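Local coordinates for fiber protein (Raptor siadenovirus a, PDB 5FJL) that forms the trimeric head domain of an adenovirus fibre, the capsid spike that probably attaches the virion to its host-cell receptor, at residues 79-84 against 162-167; 51-56 against 67-72; 124-129 against 154-159. All coordinates share one frame; numbering follows the deposited sequence. Where two conformers were deposited one is given.

Interaction 1. Residues 79-84 against 162-167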
loop_
_atom_site.group_PDB
_atom_site.type_symbol
_atom_site.label_atom_id
_atom_site.label_comp_id
_atom_site.label_asym_id
_atom_site.label_seq_id
_atom_site.Cartn_x
_atom_site.Cartn_y
_atom_site.Cartn_z
ATOM N N LEU A 79 -11.419 5.673 -18.447
ATOM C CA LEU A 79 -11.506 5.372 -17.031
ATOM C C LEU A 79 -12.623 6.221 -16.425
ATOM O O LEU A 79 -12.658 7.443 -16.643
ATOM C CB LEU A 79 -10.166 5.687 -16.345
ATOM C CG LEU A 79 -9.956 5.191 -14.915
ATOM C CD1 LEU A 79 -9.986 3.676 -14.789
ATOM C CD2 LEU A 79 -8.641 5.720 -14.348
ATOM N N GLN A 80 -13.491 5.560 -15.684
ATOM C CA GLN A 80 -14.547 6.221 -14.931
ATOM C C GLN A 80 -14.407 5.796 -13.493
ATOM O O GLN A 80 -13.784 4.775 -13.192
ATOM C CB GLN A 80 -15.902 5.792 -15.455
ATOM C CG GLN A 80 -16.137 6.200 -16.894
ATOM C CD GLN A 80 -17.488 5.747 -17.399
ATOM O OE1 GLN A 80 -18.188 4.943 -16.760
ATOM N NE2 GLN A 80 -17.853 6.235 -18.577
ATOM N N ASN A 81 -14.955 6.576 -12.574
ATOM C CA ASN A 81 -14.989 6.129 -11.207
ATOM C C ASN A 81 -16.115 6.719 -10.385
ATOM O O ASN A 81 -16.639 7.775 -10.705
ATOM C CB ASN A 81 -13.648 6.417 -10.531
ATOM C CG ASN A 81 -13.524 7.834 -10.089
ATOM O OD1 ASN A 81 -13.541 8.752 -10.930
ATOM N ND2 ASN A 81 -13.423 8.058 -8.766
ATOM N N THR A 82 -16.469 5.978 -9.360
ATOM C CA THR A 82 -17.399 6.410 -8.351
ATOM C C THR A 82 -16.609 6.369 -7.043
ATOM O O THR A 82 -16.225 5.276 -6.593
ATOM C CB THR A 82 -18.569 5.443 -8.247
ATOM O OG1 THR A 82 -19.261 5.431 -9.509
ATOM C CG2 THR A 82 -19.529 5.841 -7.121
ATOM N N PRO A 83 -16.348 7.549 -6.454
ATOM C CA PRO A 83 -15.596 7.523 -5.187
ATOM C C PRO A 83 -16.467 7.280 -3.999
ATOM O O PRO A 83 -17.702 7.410 -4.088
ATOM C CB PRO A 83 -15.021 8.923 -5.125
ATOM C CG PRO A 83 -16.102 9.746 -5.695
ATOM C CD PRO A 83 -16.604 8.934 -6.869
ATOM N N LEU A 84 -15.870 6.929 -2.873
ATOM C CA LEU A 84 -16.554 6.995 -1.618
ATOM C C LEU A 84 -16.263 8.374 -1.019
ATOM O O LEU A 84 -15.097 8.703 -0.752
ATOM C CB LEU A 84 -16.051 5.892 -0.693
ATOM C CG LEU A 84 -16.847 5.613 0.538
ATOM C CD1 LEU A 84 -18.262 5.159 0.157
ATOM C CD2 LEU A 84 -16.107 4.497 1.273
ATOM N N HIS A 162 -12.563 12.383 -1.063
ATOM C CA HIS A 162 -13.009 11.319 -1.948
ATOM C C HIS A 162 -12.012 10.172 -1.897
ATOM O O HIS A 162 -10.849 10.397 -2.202
ATOM C CB HIS A 162 -13.132 11.811 -3.389
ATOM C CG HIS A 162 -14.031 13.003 -3.560
ATOM N ND1 HIS A 162 -15.391 12.924 -3.359
ATOM C CD2 HIS A 162 -13.769 14.284 -3.909
ATOM C CE1 HIS A 162 -15.929 14.113 -3.607
ATOM N NE2 HIS A 162 -14.974 14.953 -3.928
ATOM N N ILE A 163 -12.453 8.988 -1.536
ATOM C CA ILE A 163 -11.619 7.780 -1.669
ATOM C C ILE A 163 -11.817 7.248 -3.082
ATOM O O ILE A 163 -12.914 6.804 -3.427
ATOM C CB ILE A 163 -11.977 6.689 -0.634
ATOM C CG1 ILE A 163 -11.945 7.244 0.802
ATOM C CG2 ILE A 163 -11.109 5.457 -0.845
ATOM C CD1 ILE A 163 -12.261 6.237 1.865
ATOM N N VAL A 164 -10.778 7.293 -3.886
ATOM C CA VAL A 164 -10.823 6.846 -5.261
ATOM C C VAL A 164 -10.644 5.332 -5.347
ATOM O O VAL A 164 -11.428 4.632 -5.981
ATOM C CB VAL A 164 -9.768 7.552 -6.102
ATOM C CG1 VAL A 164 -9.769 6.994 -7.534
ATOM C CG2 VAL A 164 -9.989 9.062 -6.089
ATOM N N THR A 165 -9.626 4.837 -4.669
ATOM C CA THR A 165 -9.419 3.380 -4.597
ATOM C C THR A 165 -8.593 3.092 -3.330
ATOM O O THR A 165 -7.895 3.957 -2.827
ATOM C CB THR A 165 -8.852 2.852 -5.921
ATOM O OG1 THR A 165 -9.147 1.435 -6.063
ATOM C CG2 THR A 165 -7.437 3.185 -5.971
ATOM N N VAL A 166 -8.821 1.900 -2.774
ATOM C CA VAL A 166 -8.132 1.496 -1.535
ATOM C C VAL A 166 -7.868 -0.005 -1.594
ATOM O O VAL A 166 -8.670 -0.801 -2.073
ATOM C CB VAL A 166 -8.910 1.942 -0.266
ATOM C CG1 VAL A 166 -10.330 1.431 -0.268
ATOM C CG2 VAL A 166 -8.191 1.560 1.008
ATOM N N HIS A 167 -6.697 -0.395 -1.120
ATOM C CA HIS A 167 -6.362 -1.819 -1.032
ATOM C C HIS A 167 -7.282 -2.468 0.020
ATOM O O HIS A 167 -7.615 -1.831 1.022
ATOM C CB HIS A 167 -4.887 -1.997 -0.641
ATOM C CG HIS A 167 -4.406 -3.413 -0.722
ATOM N ND1 HIS A 167 -4.111 -4.032 -1.917
ATOM C CD2 HIS A 167 -4.243 -4.353 0.230
ATOM C CE1 HIS A 167 -3.766 -5.283 -1.695
ATOM N NE2 HIS A 167 -3.820 -5.499 -0.393
HETATM O O HOH W 1 -13.410 5.668 -7.410
#
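Leu84 and Ile163 form an antiparallel hydrogen-bonded pair that joins strand 78-87 to strand 160-171 in the antiparallel sheet of the adenovirus fibre head. Their backbones exchange two bonds: Ile163 N reaches Leu84 O at 2.8 Å in a nearly straight N-H...O, and Leu84 N returns to Ile163 O at 3.0 Å, arriving in the carbonyl plane on a lone pair. The two side chains stand on the same face of the sheet and meet at their roots, CB of Leu84 4.2 Å from CB of Ile163.

Pro83 comes next. Its ring lies alongside His162, pointing the same way, with Pro83 CB 3.9 Å from His162 CB. A chi1 of -56° lays the imidazole along the proline, whose CG comes near ND1. That nitrogen is hydrogen-bonded to Thr85 OG1, which helps to fix the rotation of the ring.

On the Asn81 side of Pro83 the strands part, and a water joins them. Val164 and Thr165 both face Leu118 in a classic beta bulge, while the part of strand 78-87 before Pro83 pairs with strand 71-75 instead. The Asn81 side chain crosses that of Val164 at about a right angle. Asn81 ND2 donates to the water at 2.7 Å, and the same water donates to Val164 O, also at 2.7 Å, and weakly to Thr82 O at 3.0 Å.

Interaction 2. Residues 51-56 against 67-72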
loop_
_atom_site.group_PDB
_atom_site.type_symbol
_atom_site.label_atom_id
_atom_site.label_comp_id
_atom_site.label_asym_id
_atom_site.label_seq_id
_atom_site.Cartn_x
_atom_site.Cartn_y
_atom_site.Cartn_z
ATOM N N VAL A 51 -23.917 6.478 4.559
ATOM C CA VAL A 51 -23.828 5.050 4.826
ATOM C C VAL A 51 -22.598 4.486 4.119
ATOM O O VAL A 51 -22.442 4.696 2.907
ATOM C CB VAL A 51 -25.091 4.309 4.332
ATOM C CG1 VAL A 51 -24.986 2.799 4.537
ATOM C CG2 VAL A 51 -26.329 4.869 5.024
ATOM N N ILE A 52 -21.762 3.792 4.875
ATOM C CA ILE A 52 -20.584 3.053 4.390
ATOM C C ILE A 52 -20.939 1.582 4.474
ATOM O O ILE A 52 -21.082 1.060 5.556
ATOM C CB ILE A 52 -19.315 3.265 5.281
ATOM C CG1 ILE A 52 -18.847 4.723 5.315
ATOM C CG2 ILE A 52 -18.162 2.361 4.814
ATOM C CD1 ILE A 52 -17.815 4.951 6.406
ATOM N N ASN A 53 -21.025 0.903 3.356
ATOM C CA ASN A 53 -21.299 -0.534 3.350
ATOM C C ASN A 53 -19.999 -1.275 3.271
ATOM O O ASN A 53 -19.030 -0.802 2.628
ATOM C CB ASN A 53 -22.162 -0.896 2.140
ATOM C CG ASN A 53 -23.543 -0.319 2.257
ATOM O OD1 ASN A 53 -24.273 -0.631 3.169
ATOM N ND2 ASN A 53 -23.824 0.669 1.430
ATOM N N PHE A 54 -19.923 -2.426 3.919
ATOM C CA PHE A 54 -18.753 -3.275 3.778
ATOM C C PHE A 54 -19.119 -4.754 3.706
ATOM O O PHE A 54 -20.199 -5.139 4.132
ATOM C CB PHE A 54 -17.767 -2.991 4.905
ATOM C CG PHE A 54 -18.280 -3.333 6.276
ATOM C CD1 PHE A 54 -18.205 -4.626 6.776
ATOM C CD2 PHE A 54 -18.843 -2.349 7.070
ATOM C CE1 PHE A 54 -18.691 -4.938 8.058
ATOM C CE2 PHE A 54 -19.293 -2.651 8.357
ATOM C CZ PHE A 54 -19.233 -3.937 8.836
ATOM N N ARG A 55 -18.221 -5.562 3.141
ATOM C CA ARG A 55 -18.356 -7.009 3.108
ATOM C C ARG A 55 -17.098 -7.634 3.613
ATOM O O ARG A 55 -16.020 -7.300 3.106
ATOM C CB ARG A 55 -18.629 -7.514 1.709
ATOM C CG ARG A 55 -18.822 -9.024 1.650
ATOM C CD ARG A 55 -19.680 -9.415 0.459
ATOM N NE ARG A 55 -20.207 -10.764 0.614
ATOM C CZ ARG A 55 -21.459 -11.152 0.339
ATOM N NH1 ARG A 55 -22.388 -10.295 -0.114
ATOM N NH2 ARG A 55 -21.796 -12.434 0.535
ATOM N N LYS A 56 -17.202 -8.503 4.616
ATOM C CA LYS A 56 -16.065 -9.223 5.213
ATOM C C LYS A 56 -16.062 -10.632 4.655
ATOM O O LYS A 56 -17.120 -11.285 4.584
ATOM C CB LYS A 56 -16.218 -9.290 6.715
ATOM C CG LYS A 56 -16.268 -7.951 7.392
ATOM C CD LYS A 56 -16.481 -8.059 8.882
ATOM C CE LYS A 56 -15.224 -8.406 9.645
ATOM N NZ LYS A 56 -15.379 -8.071 11.084
ATOM N N LEU A 67 -14.925 -2.225 1.019
ATOM C CA LEU A 67 -16.006 -1.254 1.114
ATOM C C LEU A 67 -16.822 -1.251 -0.178
ATOM O O LEU A 67 -16.273 -1.373 -1.267
ATOM C CB LEU A 67 -15.430 0.135 1.386
ATOM C CG LEU A 67 -14.506 0.171 2.612
ATOM C CD1 LEU A 67 -14.056 1.615 2.822
ATOM C CD2 LEU A 67 -15.198 -0.401 3.854
ATOM N N GLY A 68 -18.122 -1.093 -0.058
ATOM C CA GLY A 68 -19.019 -1.197 -1.199
ATOM C C GLY A 68 -19.291 0.096 -1.891
ATOM O O GLY A 68 -18.967 1.168 -1.394
ATOM N N ASN A 69 -19.903 -0.005 -3.078
ATOM C CA ASN A 69 -20.587 1.153 -3.722
ATOM C C ASN A 69 -19.659 2.231 -4.256
ATOM O O ASN A 69 -19.998 3.407 -4.280
ATOM C CB ASN A 69 -21.607 1.818 -2.783
ATOM C CG ASN A 69 -22.569 0.828 -2.189
ATOM O OD1 ASN A 69 -22.602 0.636 -0.975
ATOM N ND2 ASN A 69 -23.330 0.156 -3.049
ATOM N N TYR A 70 -18.480 1.812 -4.680
ATOM C CA TYR A 70 -17.513 2.743 -5.226
ATOM C C TYR A 70 -16.513 1.936 -6.036
ATOM O O TYR A 70 -16.473 0.717 -5.917
ATOM C CB TYR A 70 -16.811 3.508 -4.074
ATOM C CG TYR A 70 -15.616 2.795 -3.592
ATOM C CD1 TYR A 70 -15.727 1.669 -2.811
ATOM C CD2 TYR A 70 -14.357 3.192 -3.984
ATOM C CE1 TYR A 70 -14.614 0.946 -2.423
ATOM C CE2 TYR A 70 -13.234 2.493 -3.576
ATOM C CZ TYR A 70 -13.384 1.352 -2.816
ATOM O OH TYR A 70 -12.307 0.623 -2.393
ATOM N N GLY A 71 -15.715 2.626 -6.844
ATOM C CA GLY A 71 -14.524 2.058 -7.480
ATOM C C GLY A 71 -14.296 2.551 -8.903
ATOM O O GLY A 71 -15.056 3.385 -9.409
ATOM N N LEU A 72 -13.218 2.019 -9.508
ATOM C CA LEU A 72 -12.825 2.288 -10.894
ATOM C C LEU A 72 -13.463 1.323 -11.903
ATOM O O LEU A 72 -13.676 0.163 -11.606
ATOM C CB LEU A 72 -11.298 2.193 -11.046
ATOM C CG LEU A 72 -10.341 3.046 -10.193
ATOM C CD1 LEU A 72 -8.886 2.757 -10.538
ATOM C CD2 LEU A 72 -10.650 4.514 -10.404
HETATM O O HOH W 2 -20.286 2.174 0.851
#
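Asn53 ND2 donates to Asn69 OD1 at 2.7 Å, the shortest direct polar bond between the two segments. The place is the end of an antiparallel beta ladder: strand 51-59 pairs with strand 62-67, and beyond Leu67 the chain peels off toward strand 71-75, the first arm of the fibre-head hairpin. The hydrogen bond between the two side-chain amides is only moderately straight, 150° at the hydrogen, and the two amide planes are 74° apart. The donor is tilted from the carbonyl plane of Asn69, and the acceptor from the amide plane of Asn53.

The last direct backbone link lies one step inward. Gly68 N gives its hydrogen to Asn53 O at 2.9 Å, nearly straight at the hydrogen but from above the carbonyl plane. The same Asn53 O lies 3.4 Å from Leu67 CA in a CA-H...O contact. Where the next rung would fall, the strands are already too far apart for a direct bond, and a water takes its place: Asn53 N donates to it at 2.9 Å and it donates to Gly68 O at 2.8 Å. The backbone bond, the water bridge and the amide pair succeed one another along the widening gap.

Leu67 and Phe54 form the non-hydrogen-bonded pair, their side chains on one face of the sheet. With chi1 at -54°, Leu67 swings its CD2 branch back over strand 51-59, while the ring of Phe54 leads away to meet Phe44, and Val108 packs on it too. Leu67 also packs on Phe169 of strand 160-171, which puts it between two strands. Leu67 CD2 rests 3.8 Å from Phe54 CB.

Interaction 3. Residues 124-129 against 154-159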
loop_
_atom_site.group_PDB
_atom_site.type_symbol
_atom_site.label_atom_id
_atom_site.label_comp_id
_atom_site.label_asym_id
_atom_site.label_seq_id
_atom_site.Cartn_x
_atom_site.Cartn_y
_atom_site.Cartn_z
ATOM N N THR A 124 -11.598 24.811 0.098
ATOM C CA THR A 124 -12.126 25.953 -0.653
ATOM C C THR A 124 -11.184 26.367 -1.766
ATOM O O THR A 124 -11.633 26.656 -2.904
ATOM C CB THR A 124 -12.365 27.143 0.302
ATOM O OG1 THR A 124 -13.337 26.773 1.280
ATOM C CG2 THR A 124 -12.838 28.359 -0.478
ATOM N N ASP A 125 -9.869 26.385 -1.510
ATOM C CA ASP A 125 -8.919 26.882 -2.475
ATOM C C ASP A 125 -8.181 25.864 -3.267
ATOM O O ASP A 125 -7.561 26.209 -4.278
ATOM C CB ASP A 125 -7.887 27.770 -1.770
ATOM C CG ASP A 125 -8.473 29.092 -1.268
ATOM O OD1 ASP A 125 -9.601 29.503 -1.625
ATOM O OD2 ASP A 125 -7.736 29.775 -0.505
ATOM N N HIS A 126 -8.150 24.591 -2.832
ATOM C CA HIS A 126 -7.238 23.616 -3.435
ATOM C C HIS A 126 -7.851 22.237 -3.623
ATOM O O HIS A 126 -8.875 21.908 -3.029
ATOM C CB HIS A 126 -5.935 23.462 -2.581
ATOM C CG HIS A 126 -5.128 24.708 -2.515
ATOM N ND1 HIS A 126 -5.078 25.510 -1.400
ATOM C CD2 HIS A 126 -4.402 25.328 -3.467
ATOM C CE1 HIS A 126 -4.313 26.558 -1.657
ATOM N NE2 HIS A 126 -3.878 26.458 -2.896
ATOM N N VAL A 127 -7.179 21.433 -4.433
ATOM C CA VAL A 127 -7.469 20.034 -4.626
ATOM C C VAL A 127 -6.163 19.307 -4.381
ATOM O O VAL A 127 -5.145 19.586 -5.056
ATOM C CB VAL A 127 -7.964 19.719 -6.031
ATOM C CG1 VAL A 127 -8.204 18.217 -6.215
ATOM C CG2 VAL A 127 -9.263 20.451 -6.301
ATOM N N TYR A 128 -6.172 18.370 -3.438
ATOM C CA TYR A 128 -4.978 17.596 -3.084
ATOM C C TYR A 128 -5.266 16.141 -3.421
ATOM O O TYR A 128 -6.146 15.517 -2.841
ATOM C CB TYR A 128 -4.668 17.727 -1.603
ATOM C CG TYR A 128 -4.335 19.121 -1.178
ATOM C CD1 TYR A 128 -3.155 19.718 -1.600
ATOM C CD2 TYR A 128 -5.187 19.858 -0.372
ATOM C CE1 TYR A 128 -2.861 21.025 -1.258
ATOM C CE2 TYR A 128 -4.879 21.149 0.012
ATOM C CZ TYR A 128 -3.700 21.712 -0.437
ATOM O OH TYR A 128 -3.353 22.999 -0.076
ATOM N N ARG A 129 -4.467 15.576 -4.295
ATOM C CA ARG A 129 -4.563 14.197 -4.701
ATOM C C ARG A 129 -3.370 13.485 -4.141
ATOM O O ARG A 129 -2.239 13.876 -4.441
ATOM C CB ARG A 129 -4.586 14.128 -6.222
ATOM C CG ARG A 129 -4.697 12.783 -6.842
ATOM C CD ARG A 129 -4.569 12.933 -8.378
ATOM N NE ARG A 129 -4.673 11.668 -9.031
ATOM C CZ ARG A 129 -5.779 11.135 -9.498
ATOM N NH1 ARG A 129 -6.955 11.765 -9.356
ATOM N NH2 ARG A 129 -5.753 9.994 -10.149
ATOM N N LYS A 154 -2.156 20.746 6.377
ATOM C CA LYS A 154 -2.463 22.022 5.737
ATOM C C LYS A 154 -3.368 22.785 6.681
ATOM O O LYS A 154 -4.245 22.194 7.329
ATOM C CB LYS A 154 -3.212 21.831 4.409
ATOM C CG LYS A 154 -2.556 20.905 3.401
ATOM C CD LYS A 154 -1.338 21.526 2.762
ATOM C CE LYS A 154 -0.789 20.539 1.752
ATOM N NZ LYS A 154 0.420 21.067 1.085
ATOM N N HIS A 155 -3.205 24.108 6.727
ATOM C CA HIS A 155 -4.067 24.967 7.540
ATOM C C HIS A 155 -5.277 25.371 6.724
ATOM O O HIS A 155 -5.449 26.536 6.326
ATOM C CB HIS A 155 -3.305 26.218 8.015
ATOM C CG HIS A 155 -2.214 25.922 8.989
ATOM N ND1 HIS A 155 -2.438 25.261 10.180
ATOM C CD2 HIS A 155 -0.893 26.224 8.964
ATOM C CE1 HIS A 155 -1.296 25.153 10.839
ATOM N NE2 HIS A 155 -0.345 25.732 10.124
ATOM N N GLU A 156 -6.077 24.357 6.399
ATOM C CA GLU A 156 -7.264 24.498 5.541
ATOM C C GLU A 156 -8.323 23.552 6.043
ATOM O O GLU A 156 -8.030 22.577 6.711
ATOM C CB GLU A 156 -6.970 24.153 4.095
ATOM C CG GLU A 156 -5.971 25.063 3.418
ATOM C CD GLU A 156 -5.595 24.573 2.062
ATOM O OE1 GLU A 156 -6.420 24.708 1.123
ATOM O OE2 GLU A 156 -4.467 24.078 1.879
ATOM N N THR A 157 -9.572 23.865 5.737
ATOM C CA THR A 157 -10.736 23.061 6.111
ATOM C C THR A 157 -11.089 22.081 4.988
ATOM O O THR A 157 -11.140 22.450 3.814
ATOM C CB THR A 157 -11.937 23.985 6.372
ATOM O OG1 THR A 157 -11.584 24.838 7.482
ATOM C CG2 THR A 157 -13.194 23.255 6.704
ATOM N N ILE A 158 -11.313 20.833 5.386
ATOM C CA ILE A 158 -11.797 19.830 4.436
ATOM C C ILE A 158 -13.251 20.144 4.080
ATOM O O ILE A 158 -14.096 20.231 4.962
ATOM C CB ILE A 158 -11.713 18.426 5.033
ATOM C CG1 ILE A 158 -10.263 18.039 5.370
ATOM C CG2 ILE A 158 -12.354 17.399 4.114
ATOM C CD1 ILE A 158 -10.187 16.799 6.243
ATOM N N GLN A 159 -13.511 20.292 2.780
ATOM C CA GLN A 159 -14.864 20.279 2.265
ATOM C C GLN A 159 -15.289 18.849 1.955
ATOM O O GLN A 159 -16.332 18.396 2.420
ATOM C CB GLN A 159 -14.985 21.201 1.051
ATOM C CG GLN A 159 -14.543 22.633 1.313
ATOM C CD GLN A 159 -15.387 23.379 2.324
ATOM O OE1 GLN A 159 -16.573 23.149 2.457
ATOM N NE2 GLN A 159 -14.745 24.262 3.087
HETATM O O HOH W 3 -11.845 24.754 2.892
HETATM O O HOH W 4 -8.675 26.509 1.299
#
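Glu156 and Tyr128 bury the most surface here, with Thr124 next, and the carboxylate of Glu156 is the hub. Glu156 OE2 accepts from Tyr128 OH at 2.5 Å, a very short bond made at the edge of the phenol ring, near its plane. Glu156 OE1 accepts from His126 ND1 at 3.0 Å; the N-H...O angle is almost straight (172°) and the oxygen lies in the imidazole plane, yet it is met from above the plane of the carboxylate. Extended beyond CG, with chi2 at 173°, the Glu156 side chain carries these oxygens across to the turn that leads into strand 127-138.

Tyr128 is held from a second direction. Lys154, bent at chi2 (-73°), lays its aliphatic chain against the ring from the opposing loop, in an off-centre CH-pi contact with Lys154 CE 4.1 Å from the centroid of the Tyr128 ring. Its NZ goes on to a salt bridge with Glu152.

Thr124 and Gln159 close the far end through water. One water accepts from Thr124 N at 2.8 Å and from Gln159 NE2, and donates to Thr157 O. A second links Asp125 N to Glu156 OE1, which Thr123 OG1 also reaches. This surface contact ties the turn between strands 115-122 and 127-138 to the loop before strand 160-171.

With His126, Thr123 and a water all gripping OE1 and a phenol on OE2, the carboxylate is probably fixed in both position and rotation. Such donors would be expected to stabilise its negative charge, which, with Asp125 nearby, may favour a protonated imidazole at His126.

From the N terminus, interaction 2 comes first: it closes the short loop through strand 62-67, where the chain, after that strand, parts from strand 51-59. Strand 71-75 then runs into the hairpin and returns as strand 78-87, which enters interaction 1; the two contacts touch where Thr82 O probably accepts a hydrogen bond from Gly71 N. Interaction 1 closes a much longer loop, reaching strand 160-171. Nested inside it is interaction 3, in which residues 124-129 meet the loop 154-159 at the surface. Interactions 2 and 3 lie on opposite sides of the chain's centre, their own centres about 25 Å apart, and none of the loops cross.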